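Local coordinates for cytoplasmic Protein STM1381 (Salmonella enterica subsp. enterica serovar Typhimurium, PDB 3SOZ), which is of unknown function but belongs to a putative glutamine amidotransferase family of the class I glutaminase clan, at residues A[36-39]-A[40-44]; A[51-54]-A[55-58]. One frame throughout, in Å; residues are numbered along the deposited sequence.

Contact 1: A[36-39]-A[40-44]; sequences DYLL and SCLRQ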
ATOM      1  N   ASP A  36       9.578  -0.108  26.949  1.00 81.12           N
ATOM      2  CA  ASP A  36      10.385  -0.076  28.187  1.00 82.02           C
ATOM      3  C   ASP A  36       9.535  -0.101  29.431  1.00 81.68           C
ATOM      4  O   ASP A  36       9.780  -0.907  30.328  1.00 81.50           O
ATOM      5  CB  ASP A  36      11.324   1.129  28.214  1.00 82.61           C
ATOM      6  CG  ASP A  36      12.276   1.131  27.032  1.00 84.97           C
ATOM      7  OD1 ASP A  36      11.780   1.165  25.871  1.00 85.81           O
ATOM      8  OD2 ASP A  36      13.509   1.066  27.271  1.00 87.09           O
ATOM      9  N   TYR A  37       8.518   0.761  29.461  1.00 81.26           N
ATOM     10  CA  TYR A  37       7.580   0.769  30.567  1.00 80.55           C
ATOM     11  C   TYR A  37       6.965  -0.612  30.757  1.00 79.84           C
ATOM     12  O   TYR A  37       7.128  -1.214  31.809  1.00 80.23           O
ATOM     13  CB  TYR A  37       6.497   1.837  30.395  1.00 80.64           C
ATOM     14  CG  TYR A  37       5.676   1.986  31.657  1.00 81.98           C
ATOM     15  CD1 TYR A  37       6.270   2.397  32.861  1.00 82.65           C
ATOM     16  CD2 TYR A  37       4.307   1.673  31.661  1.00 82.23           C
ATOM     17  CE1 TYR A  37       5.517   2.500  34.036  1.00 83.73           C
ATOM     18  CE2 TYR A  37       3.545   1.776  32.816  1.00 82.65           C
ATOM     19  CZ  TYR A  37       4.149   2.186  34.001  1.00 84.48           C
ATOM     20  OH  TYR A  37       3.373   2.287  35.138  1.00 84.18           O
ATOM     21  N   LEU A  38       6.296  -1.119  29.727  1.00 78.94           N
ATOM     22  CA  LEU A  38       5.677  -2.454  29.742  1.00 77.93           C
ATOM     23  C   LEU A  38       6.599  -3.612  30.159  1.00 77.94           C
ATOM     24  O   LEU A  38       6.171  -4.564  30.800  1.00 77.57           O
ATOM     25  CB  LEU A  38       5.065  -2.749  28.375  1.00 77.29           C
ATOM     26  CG  LEU A  38       4.480  -4.139  28.212  1.00 75.64           C
ATOM     27  CD1 LEU A  38       3.350  -4.329  29.208  1.00 74.25           C
ATOM     28  CD2 LEU A  38       4.013  -4.398  26.796  1.00 73.59           C
ATOM     29  N   LEU A  39       7.859  -3.537  29.780  1.00 78.40           N
ATOM     30  CA  LEU A  39       8.817  -4.532  30.213  1.00 79.12           C
ATOM     31  C   LEU A  39       9.154  -4.409  31.698  1.00 79.78           C
ATOM     32  O   LEU A  39       9.098  -5.404  32.430  1.00 79.70           O
ATOM     33  CB  LEU A  39      10.074  -4.463  29.367  1.00 78.88           C
ATOM     34  CG  LEU A  39      10.259  -5.542  28.310  1.00 78.46           C
ATOM     35  CD1 LEU A  39       8.980  -5.947  27.581  1.00 76.74           C
ATOM     36  CD2 LEU A  39      11.295  -5.014  27.363  1.00 79.85           C
ATOM     37  N   SER A  40       9.482  -3.201  32.148  1.00 80.48           N
ATOM     38  CA  SER A  40       9.676  -2.966  33.577  1.00 81.37           C
ATOM     39  C   SER A  40       8.462  -3.448  34.371  1.00 81.72           C
ATOM     40  O   SER A  40       8.617  -3.894  35.503  1.00 82.11           O
ATOM     41  CB  SER A  40       9.961  -1.489  33.883  1.00 81.69           C
ATOM     42  OG  SER A  40       8.762  -0.760  34.145  1.00 82.76           O
ATOM     43  N   CYS A  41       7.273  -3.370  33.760  1.00 81.94           N
ATOM     44  CA  CYS A  41       5.998  -3.818  34.359  1.00 82.05           C
ATOM     45  C   CYS A  41       5.810  -5.333  34.434  1.00 82.65           C
ATOM     46  O   CYS A  41       5.211  -5.855  35.371  1.00 82.46           O
ATOM     47  CB  CYS A  41       4.825  -3.255  33.557  1.00 81.88           C
ATOM     48  SG  CYS A  41       4.138  -1.727  34.175  1.00 79.73           S
ATOM     49  N   LEU A  42       6.284  -6.016  33.403  1.00 83.84           N
ATOM     50  CA  LEU A  42       6.187  -7.459  33.292  1.00 84.74           C
ATOM     51  C   LEU A  42       7.118  -8.121  34.279  1.00 86.04           C
ATOM     52  O   LEU A  42       6.706  -9.030  34.998  1.00 86.54           O
ATOM     53  CB  LEU A  42       6.480  -7.894  31.863  1.00 84.04           C
ATOM     54  CG  LEU A  42       5.181  -8.191  31.132  1.00 83.25           C
ATOM     55  CD1 LEU A  42       4.072  -7.346  31.687  1.00 83.03           C
ATOM     56  CD2 LEU A  42       5.300  -8.036  29.627  1.00 81.26           C
ATOM     57  N   ARG A  43       8.368  -7.655  34.317  1.00 87.57           N
ATOM     58  CA  ARG A  43       9.285  -7.954  35.418  1.00 89.17           C
ATOM     59  C   ARG A  43       8.696  -7.254  36.623  1.00 89.75           C
ATOM     60  O   ARG A  43       7.890  -6.339  36.464  1.00 90.28           O
ATOM     61  CB  ARG A  43      10.682  -7.397  35.130  1.00 89.46           C
ATOM     62  CG  ARG A  43      11.324  -7.875  33.815  1.00 91.43           C
ATOM     63  CD  ARG A  43      12.706  -7.243  33.616  1.00 94.61           C
ATOM     64  NE  ARG A  43      12.888  -6.717  32.258  1.00 97.07           N
ATOM     65  CZ  ARG A  43      13.727  -7.205  31.337  1.00 98.38           C
ATOM     66  NH1 ARG A  43      14.509  -8.260  31.585  1.00 99.20           N
ATOM     67  NH2 ARG A  43      13.790  -6.619  30.151  1.00 98.33           N
ATOM     68  N   GLN A  44       9.056  -7.660  37.832  1.00 90.42           N
ATOM     69  CA  GLN A  44       8.466  -6.992  38.997  1.00 91.14           C
ATOM     70  C   GLN A  44       6.981  -7.419  39.179  1.00 90.53           C
ATOM     71  O   GLN A  44       6.391  -7.214  40.247  1.00 90.74           O
ATOM     72  CB  GLN A  44       8.668  -5.453  38.899  1.00 91.52           C
ATOM     73  CG  GLN A  44       7.933  -4.569  39.941  1.00 94.44           C
ATOM     74  CD  GLN A  44       6.671  -3.880  39.379  1.00 97.50           C
ATOM     75  OE1 GLN A  44       5.611  -4.505  39.187  1.00 98.21           O
ATOM     76  NE2 GLN A  44       6.788  -2.577  39.123  1.00 97.83           N
TER
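Y37 and C41, one turn apart on helix 36-42, meet through sulfur and ring: SG of C41 lies over one face of the Y37 phenol, 4.1 Å from the ring centroid and displaced toward the rim on the CE2 side. The Y37 ring reaches this place because its CG is anti to the backbone N (chi1 -170°), which swings it alongside the next turn. This is a Cys sulfur-aromatic contact. The Y37 carbonyl carries two bonds, from C41 N and from OG of S40, also 2.9 Å from Y37 O, which arrives in the carbonyl plane on a lone pair, turning the serine hydroxyl back onto its own helix. The i to i+4 pattern finishes with R43 N to L39 O at 3.0 Å; R43 is then the first residue to leave helical angles. The helix connects parallel strands 5-10 and 48-53 of the sheet, after the hairpin 14-21/24-31, and packs on helix 235-246. L38, L39, C41 and L42 are its buried residues: L38 and L42 pack CD1 to CD1 at 4.0 Å, and CD1 of L42 also lies 3.6 Å from L38 O. L38 lies on Y235 and W239, C41 on A236, L42 on L243, and L39 on F8 and Y51. D36, Y37, S40 and R43 are exposed, though the Y37 ring also meets that of Y235. Here the packing is looser. D36 OD1 makes a weak hydrogen bond to G34 N, and R43, its chain bent at chi3 (-134°), folds back along the helix until NH2 is 4.1 Å from CD2 of L39, a loose contact.

Contact 2: A[51-54]-A[55-58]; sequences YMPA and HIVQ
Strand 48-53 gives way to helix 56-59 through A54 and H55, and a backbone bond spans the turn: V57 N donates to P53 O, four residues back, at 3.1 Å and nearly straight at 165°. P53 and A54 have polyproline-like backbone angles, and H55 takes the N-cap position, right before the first helical turn; its own backbone geometry is doubtful, since its CB lies implausibly close to A54 O. The side chains that meet across the bend are apolar. M52, present as selenomethionine, extends with CG anti to its backbone N and bends only at its last torsion (chi3 75°). Its CG approaches CG2 of I56 to 3.6 Å, the selenium also lies beside that methyl, and the terminal CE reaches CG2 of V57 at 3.8 Å, where the two side chains cross at about a right angle. I56 is held between two residues of the strand end: its CG2 branch takes the selenomethionine, while CD1, at the end of the other branch, lies against the proline ring, 3.7 Å from P53 CD. V57 turns its CG2 back over the turn, 3.4 Å from P53 O and 3.7 Å from CA of A54. H55 O is bonded in turn by T59 OG1. M52 and V57 both reach I9 of strand 5-10, the parallel neighbour of strand 48-53, and M52 also meets F61; beyond the turn, V57 packs on T83 and F84 of helix 81-85, with A54 and Q58 on T83.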
ATOM      1  N   TYR A  51      14.212  -9.892  26.209  1.00 65.61           N
ATOM      2  CA  TYR A  51      13.826  -8.877  25.233  1.00 63.67           C
ATOM      3  C   TYR A  51      14.562  -9.176  23.962  1.00 62.13           C
ATOM      4  O   TYR A  51      15.777  -9.217  23.941  1.00 61.06           O
ATOM      5  CB  TYR A  51      14.191  -7.452  25.692  1.00 64.19           C
ATOM      6  CG  TYR A  51      13.761  -6.330  24.729  1.00 64.59           C
ATOM      7  CD1 TYR A  51      12.593  -6.443  23.986  1.00 64.60           C
ATOM      8  CD2 TYR A  51      14.513  -5.149  24.595  1.00 66.75           C
ATOM      9  CE1 TYR A  51      12.178  -5.446  23.117  1.00 66.45           C
ATOM     10  CE2 TYR A  51      14.101  -4.117  23.705  1.00 67.71           C
ATOM     11  CZ  TYR A  51      12.924  -4.294  22.973  1.00 67.69           C
ATOM     12  OH  TYR A  51      12.444  -3.339  22.112  1.00 68.56           O
HETATM   13  N   MSE A  52      13.834  -9.395  22.885  1.00 60.90           N
HETATM   14  CA  MSE A  52      14.518  -9.589  21.619  1.00 60.01           C
HETATM   15  C   MSE A  52      14.174  -8.460  20.636  1.00 59.15           C
HETATM   16  O   MSE A  52      13.107  -8.474  20.015  1.00 58.26           O
HETATM   17  CB  MSE A  52      14.228 -10.970  21.054  1.00 59.42           C
HETATM   18  CG  MSE A  52      14.770 -11.132  19.702  1.00 62.73           C
HETATM   19 SE   MSE A  52      14.717 -12.921  18.978  1.00 71.07          SE
HETATM   20  CE  MSE A  52      12.869 -13.045  18.566  1.00 68.09           C
ATOM     21  N   PRO A  53      15.085  -7.474  20.500  1.00 58.92           N
ATOM     22  CA  PRO A  53      14.860  -6.429  19.504  1.00 59.44           C
ATOM     23  C   PRO A  53      14.752  -7.027  18.105  1.00 60.05           C
ATOM     24  O   PRO A  53      15.297  -8.111  17.848  1.00 60.60           O
ATOM     25  CB  PRO A  53      16.092  -5.514  19.633  1.00 59.02           C
ATOM     26  CG  PRO A  53      17.083  -6.244  20.410  1.00 58.73           C
ATOM     27  CD  PRO A  53      16.390  -7.337  21.173  1.00 58.91           C
ATOM     28  N   ALA A  54      14.005  -6.373  17.221  1.00 60.63           N
ATOM     29  CA  ALA A  54      14.113  -6.680  15.791  1.00 61.73           C
ATOM     30  C   ALA A  54      15.556  -6.303  15.549  1.00 62.07           C
ATOM     31  O   ALA A  54      16.092  -5.470  16.280  1.00 63.75           O
ATOM     32  CB  ALA A  54      13.169  -5.819  14.991  1.00 61.57           C
ATOM     33  N   HIS A  55      16.229  -6.908  14.601  1.00 61.45           N
ATOM     34  CA  HIS A  55      17.711  -6.831  14.623  1.00 61.78           C
ATOM     35  C   HIS A  55      18.268  -8.078  15.231  1.00 60.95           C
ATOM     36  O   HIS A  55      19.034  -8.782  14.570  1.00 61.30           O
ATOM     37  CB  HIS A  55      18.348  -5.650  15.377  1.00 61.65           C
ATOM     38  CG  HIS A  55      19.856  -5.703  15.367  1.00 66.71           C
ATOM     39  ND1 HIS A  55      20.589  -6.070  14.241  1.00 69.09           N
ATOM     40  CD2 HIS A  55      20.776  -5.448  16.339  1.00 69.82           C
ATOM     41  CE1 HIS A  55      21.883  -6.044  14.525  1.00 70.23           C
ATOM     42  NE2 HIS A  55      22.026  -5.664  15.789  1.00 70.39           N
ATOM     43  N   ILE A  56      17.921  -8.376  16.483  1.00 60.02           N
ATOM     44  CA  ILE A  56      18.227  -9.736  16.917  1.00 59.33           C
ATOM     45  C   ILE A  56      17.399 -10.704  16.093  1.00 58.00           C
ATOM     46  O   ILE A  56      17.934 -11.664  15.569  1.00 57.91           O
ATOM     47  CB  ILE A  56      18.228  -9.977  18.440  1.00 59.89           C
ATOM     48  CG1 ILE A  56      19.483  -9.309  19.054  1.00 61.59           C
ATOM     49  CG2 ILE A  56      18.224 -11.500  18.735  1.00 58.83           C
ATOM     50  CD1 ILE A  56      19.529  -9.299  20.639  1.00 65.75           C
ATOM     51  N   VAL A  57      16.124 -10.398  15.900  1.00 57.38           N
ATOM     52  CA  VAL A  57      15.324 -11.119  14.913  1.00 56.58           C
ATOM     53  C   VAL A  57      15.964 -11.137  13.533  1.00 56.83           C
ATOM     54  O   VAL A  57      15.898 -12.149  12.849  1.00 56.98           O
ATOM     55  CB  VAL A  57      13.960 -10.520  14.712  1.00 56.23           C
ATOM     56  CG1 VAL A  57      13.138 -11.452  13.836  1.00 55.89           C
ATOM     57  CG2 VAL A  57      13.259 -10.223  16.045  1.00 55.99           C
ATOM     58  N   GLN A  58      16.593 -10.030  13.134  1.00 56.86           N
ATOM     59  CA  GLN A  58      17.042  -9.874  11.761  1.00 57.24           C
ATOM     60  C   GLN A  58      18.344 -10.622  11.437  1.00 58.48           C
ATOM     61  O   GLN A  58      18.615 -10.948  10.254  1.00 58.49           O
ATOM     62  CB  GLN A  58      17.224  -8.405  11.453  1.00 56.67           C
ATOM     63  CG  GLN A  58      15.957  -7.693  11.162  1.00 55.21           C
ATOM     64  CD  GLN A  58      16.198  -6.262  10.734  1.00 52.86           C
ATOM     65  OE1 GLN A  58      16.806  -5.465  11.468  1.00 54.33           O
ATOM     66  NE2 GLN A  58      15.706  -5.916   9.553  1.00 48.20           N
TER

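Overall arrangement
Contact 1 precedes contact 2 along the chain, and their centres are about 18 Å apart. Helix 36-42 is followed directly by strand 48-53, whose C-terminal end opens contact 2 and runs on into helix 56-59. The two contacts touch where L39 CD2 packs on Y51 CG at 3.8 Å. Both also reach strand 5-10, which pairs in parallel with 48-53 in the large mixed sheet: contact 1 through F8, contact 2 through L7 and I9 as well. Together, 5-10, 36-42 and 48-53 form a beta-alpha-beta crossover interrupted by the hairpin 14-21/24-31, consistent with the glutamine amidotransferase-like family, and contact 2 marks where the chain leaves its second strand.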